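PDB 6O93: D-alanyl transferase DltD from Enterococcus faecalis, which probably transfers D-alanine to lipoteichoic acid in the cell envelope of this Gram-positive bacterium, as a membrane-linked member of the DltD family. Local coordinates for residues Val297-Arg300 with Trp301-Tyr304; Lys320-Leu323 with Gln324-Phe328. All coordinates share one frame; numbering follows the deposited sequence.

Interaction 1: Val297-Arg300 with Trp301-Tyr304; sequences VNKR and WSDY. With PO4 (phosphate ion), chain G.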
# COMPACT_ATOMS: atom_id res chain seq x y z
N VAL A 297 -4.74 -1.29 15.93
CA VAL A 297 -4.87 -2.71 16.21
C VAL A 297 -5.99 -2.87 17.24
O VAL A 297 -6.06 -2.11 18.21
CB VAL A 297 -3.55 -3.32 16.73
CG1 VAL A 297 -3.75 -4.77 17.15
CG2 VAL A 297 -2.47 -3.22 15.66
N ASN A 298 -6.87 -3.85 17.01
CA ASN A 298 -8.01 -4.05 17.89
C ASN A 298 -7.56 -4.18 19.33
O ASN A 298 -6.72 -5.02 19.66
CB ASN A 298 -8.79 -5.29 17.45
CG ASN A 298 -10.05 -5.51 18.27
OD1 ASN A 298 -10.56 -4.58 18.91
ND2 ASN A 298 -10.56 -6.73 18.26
N LYS A 299 -8.12 -3.33 20.20
CA LYS A 299 -7.75 -3.35 21.61
C LYS A 299 -8.00 -4.73 22.23
O LYS A 299 -7.16 -5.24 22.98
CB LYS A 299 -8.53 -2.28 22.37
CG LYS A 299 -8.11 -2.10 23.83
CD LYS A 299 -6.73 -1.47 23.95
CE LYS A 299 -6.32 -1.28 25.40
NZ LYS A 299 -4.93 -0.75 25.52
N ARG A 300 -9.15 -5.34 21.92
CA ARG A 300 -9.47 -6.64 22.50
C ARG A 300 -8.43 -7.69 22.14
O ARG A 300 -8.18 -8.61 22.93
CB ARG A 300 -10.86 -7.08 22.04
CG ARG A 300 -11.97 -6.13 22.45
CD ARG A 300 -13.35 -6.67 22.11
NE ARG A 300 -14.42 -5.80 22.59
CZ ARG A 300 -15.71 -6.13 22.64
NH1 ARG A 300 -16.10 -7.33 22.24
NH2 ARG A 300 -16.60 -5.26 23.09
N TRP A 301 -7.81 -7.57 20.97
CA TRP A 301 -6.80 -8.54 20.57
C TRP A 301 -5.44 -8.21 21.17
O TRP A 301 -4.74 -9.10 21.66
CB TRP A 301 -6.71 -8.61 19.04
CG TRP A 301 -5.74 -9.63 18.55
CD1 TRP A 301 -4.62 -9.40 17.80
CD2 TRP A 301 -5.79 -11.04 18.79
NE1 TRP A 301 -3.97 -10.59 17.55
CE2 TRP A 301 -4.67 -11.61 18.14
CE3 TRP A 301 -6.67 -11.88 19.47
CZ2 TRP A 301 -4.41 -12.98 18.17
CZ3 TRP A 301 -6.42 -13.24 19.49
CH2 TRP A 301 -5.30 -13.77 18.85
N SER A 302 -5.05 -6.93 21.16
CA SER A 302 -3.76 -6.55 21.73
C SER A 302 -3.72 -6.83 23.23
O SER A 302 -2.65 -7.15 23.77
CB SER A 302 -3.48 -5.07 21.45
OG SER A 302 -4.53 -4.24 21.94
N ASP A 303 -4.85 -6.71 23.92
CA ASP A 303 -4.89 -7.08 25.33
C ASP A 303 -4.54 -8.55 25.53
O ASP A 303 -3.95 -8.91 26.55
CB ASP A 303 -6.28 -6.80 25.92
CG ASP A 303 -6.55 -5.32 26.11
OD1 ASP A 303 -5.59 -4.54 26.23
OD2 ASP A 303 -7.74 -4.94 26.15
N TYR A 304 -4.87 -9.40 24.56
CA TYR A 304 -4.61 -10.82 24.68
C TYR A 304 -3.19 -11.17 24.26
O TYR A 304 -2.54 -12.00 24.91
CB TYR A 304 -5.62 -11.61 23.84
CG TYR A 304 -5.46 -13.11 23.93
CD1 TYR A 304 -5.92 -13.81 25.03
CD2 TYR A 304 -4.86 -13.82 22.90
CE1 TYR A 304 -5.78 -15.18 25.12
CE2 TYR A 304 -4.72 -15.19 22.98
CZ TYR A 304 -5.18 -15.87 24.09
OH TYR A 304 -5.05 -17.23 24.17
P PO4 G . -1.78 -11.00 14.34
O1 PO4 G . -0.44 -10.69 13.72
O2 PO4 G . -2.84 -11.03 13.26
O3 PO4 G . -2.12 -9.94 15.36
O4 PO4 G . -1.73 -12.35 15.02
O HOH W 1 -3.87 -3.59 24.50

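Interaction 2: Lys320-Leu323 with Gln324-Phe328; sequences KYQL and QEQGF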
# COMPACT_ATOMS: atom_id res chain seq x y z
N LYS A 320 4.23 10.23 11.42
CA LYS A 320 3.64 11.54 11.18
C LYS A 320 4.69 12.64 11.19
O LYS A 320 4.51 13.66 10.52
CB LYS A 320 2.54 11.82 12.21
CG LYS A 320 1.31 10.95 12.03
CD LYS A 320 0.10 11.47 12.80
CE LYS A 320 0.32 11.42 14.30
NZ LYS A 320 -0.90 11.83 15.04
N TYR A 321 5.78 12.45 11.93
CA TYR A 321 6.88 13.41 11.85
C TYR A 321 7.53 13.37 10.48
O TYR A 321 7.74 14.41 9.85
CB TYR A 321 7.92 13.14 12.94
CG TYR A 321 9.04 14.15 12.95
CD1 TYR A 321 8.89 15.37 13.61
CD2 TYR A 321 10.23 13.90 12.29
CE1 TYR A 321 9.91 16.30 13.61
CE2 TYR A 321 11.26 14.84 12.29
CZ TYR A 321 11.09 16.03 12.96
OH TYR A 321 12.10 16.97 12.97
N GLN A 322 7.86 12.17 10.00
CA GLN A 322 8.48 12.04 8.69
C GLN A 322 7.59 12.62 7.60
O GLN A 322 8.08 13.23 6.64
CB GLN A 322 8.78 10.56 8.42
CG GLN A 322 9.54 10.28 7.13
CD GLN A 322 10.01 8.84 7.05
OE1 GLN A 322 9.90 8.08 8.02
NE2 GLN A 322 10.54 8.45 5.89
N LEU A 323 6.27 12.46 7.74
CA LEU A 323 5.34 13.03 6.77
C LEU A 323 5.26 14.54 6.92
O LEU A 323 5.62 15.29 6.00
CB LEU A 323 3.96 12.39 6.94
CG LEU A 323 3.86 10.92 6.53
CD1 LEU A 323 2.54 10.33 6.99
CD2 LEU A 323 4.02 10.77 5.03
N GLN A 324 4.80 15.01 8.08
CA GLN A 324 4.56 16.44 8.27
C GLN A 324 5.83 17.25 8.06
O GLN A 324 5.79 18.35 7.49
CB GLN A 324 4.01 16.69 9.68
CG GLN A 324 2.59 16.18 9.89
CD GLN A 324 1.55 17.15 9.36
OE1 GLN A 324 1.87 18.24 8.89
NE2 GLN A 324 0.28 16.75 9.45
N GLU A 325 6.97 16.73 8.51
CA GLU A 325 8.23 17.46 8.37
C GLU A 325 8.56 17.77 6.92
O GLU A 325 9.30 18.74 6.66
CB GLU A 325 9.36 16.65 9.02
CG GLU A 325 10.75 17.22 8.84
CD GLU A 325 10.94 18.55 9.53
OE1 GLU A 325 10.01 19.02 10.21
OE2 GLU A 325 12.04 19.13 9.38
N GLN A 326 8.04 17.00 5.97
CA GLN A 326 8.39 17.14 4.57
C GLN A 326 7.25 17.68 3.72
O GLN A 326 7.37 17.72 2.49
CB GLN A 326 8.87 15.80 4.01
CG GLN A 326 10.11 15.27 4.71
CD GLN A 326 10.63 13.98 4.10
OE1 GLN A 326 11.50 14.00 3.22
NE2 GLN A 326 10.11 12.86 4.56
N GLY A 327 6.15 18.10 4.33
CA GLY A 327 5.05 18.72 3.61
C GLY A 327 3.87 17.83 3.34
O GLY A 327 2.93 18.26 2.66
N PHE A 328 3.88 16.59 3.83
CA PHE A 328 2.73 15.69 3.70
C PHE A 328 1.82 15.94 4.90
O PHE A 328 2.09 15.46 6.00
CB PHE A 328 3.18 14.24 3.63
CG PHE A 328 4.04 13.93 2.43
CD1 PHE A 328 3.47 13.64 1.20
CD2 PHE A 328 5.42 13.92 2.54
CE1 PHE A 328 4.26 13.35 0.11
CE2 PHE A 328 6.22 13.63 1.45
CZ PHE A 328 5.63 13.34 0.23

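Interaction 1: Val297-Arg300 with Trp301-Tyr304
Asn298 O reaches into the first turn of helix 299-305 and takes the backbone N-H of Ser302 at 2.9 Å, almost straight. Lys299 O accepts Asp303 N in the same way one residue on. These bonds and the buried residues make the tight side. Ser302 OG, set between the backbone N and the carbonyl carbon (chi1 56°), lies 3.0 Å from Lys299 O; Gln309 NE2 is also hydrogen-bonded to this hydroxyl. Val297 approaches Ser302 more widely, with Leu312 of helix 309-324 beside it. Trp301 is buried too; its indole runs away from the turn, meets Phe240 edge-to-face, and gives NE1-H to O3 of a phosphate ion at 2.9 Å; the ion, probably from the crystallisation liquor, is also bonded by Thr347 OG1. The other side is looser and wetter. Lys299, bent at chi2 (70°), lays CE 3.4 Å from Asp303 OD1, yet the salt bridge from NZ to OD1 is long at 3.9 Å. One water joins the two charges and Ser302 OG. Arg300 points elsewhere, to Glu241. With Asn298 OD1 receiving a weak bond from Arg300 N, the arrangement is an asparagine N-cap opening a short helix after strand 289-294 of the parallel sheet.

Interaction 2: Lys320-Leu323 with Gln324-Phe328
With CG anti to the backbone N in both Tyr321 (chi1 -177°) and Glu325 (174°), the two side chains run side by side and point the same way, one helical turn apart, where helix 309-324 ends in a Schellman motif. Glu325 CB sits over one face of the Tyr321 ring, 4.3 Å from its centroid, in a CH-pi contact offset toward the rim, though the place of CB is somewhat uncertain because it is modelled too near Tyr321 O. The bend at chi2 of Glu325 then brings its carboxylate nearly parallel to the ring plane, with CD 4.0 Å from Tyr321 OH. A second pair one residue on is polar: Gln326 NE2 donates to Gln322 O at 2.9 Å, nearly straight and in the plane of its own amide, so the bond fixes how that amide is turned. Its OE1 is taken by Asp379 N and Gln277, while the amide of Gln322 reaches Trp387 and Gln277, so both buried amides have partners. Both buried, Leu323 and Phe328 cross at about a right angle, Leu323 CD2 3.8 Å from Phe328 CB, backed by Leu280 of helix 272-285 and Phe292 of strand 289-294. Gly327, at positive phi (102°), turns the chain back, and its N bonds to Gln324 O. The reversal brings Phe328 back against Leu323 and on toward strand 331-333. Leu323 O closes the helix by accepting two N-H groups from opposite faces of its carbonyl plane: Gln326 N at 3.0 Å and Phe328 N at 3.1 Å.

How the interactions relate
The two contacts follow each other along the chain: interaction 1 starts the short helix 299-305, and interaction 2 finishes the next one, helix 309-324, their centres about 28 Å apart and their nearest atoms about 14 Å. Both lie on the path from strand 289-294 to strand 331-333, so one opens the crossover and the other closes it. Interaction 1 sits farther from the chain centre and mixes buried residues with a hydrated charged pair; interaction 2, itself only partly buried, sets leucine and phenylalanine against the sheet and bonds a buried glutamine amide to a backbone carbonyl. An asparagine N-cap, its capping bond weak, begins one helix; a Schellman motif with glycine at C-prime ends the other. Helix 309-324 links them, its start packing on interaction 1 through Gln309 and Leu312.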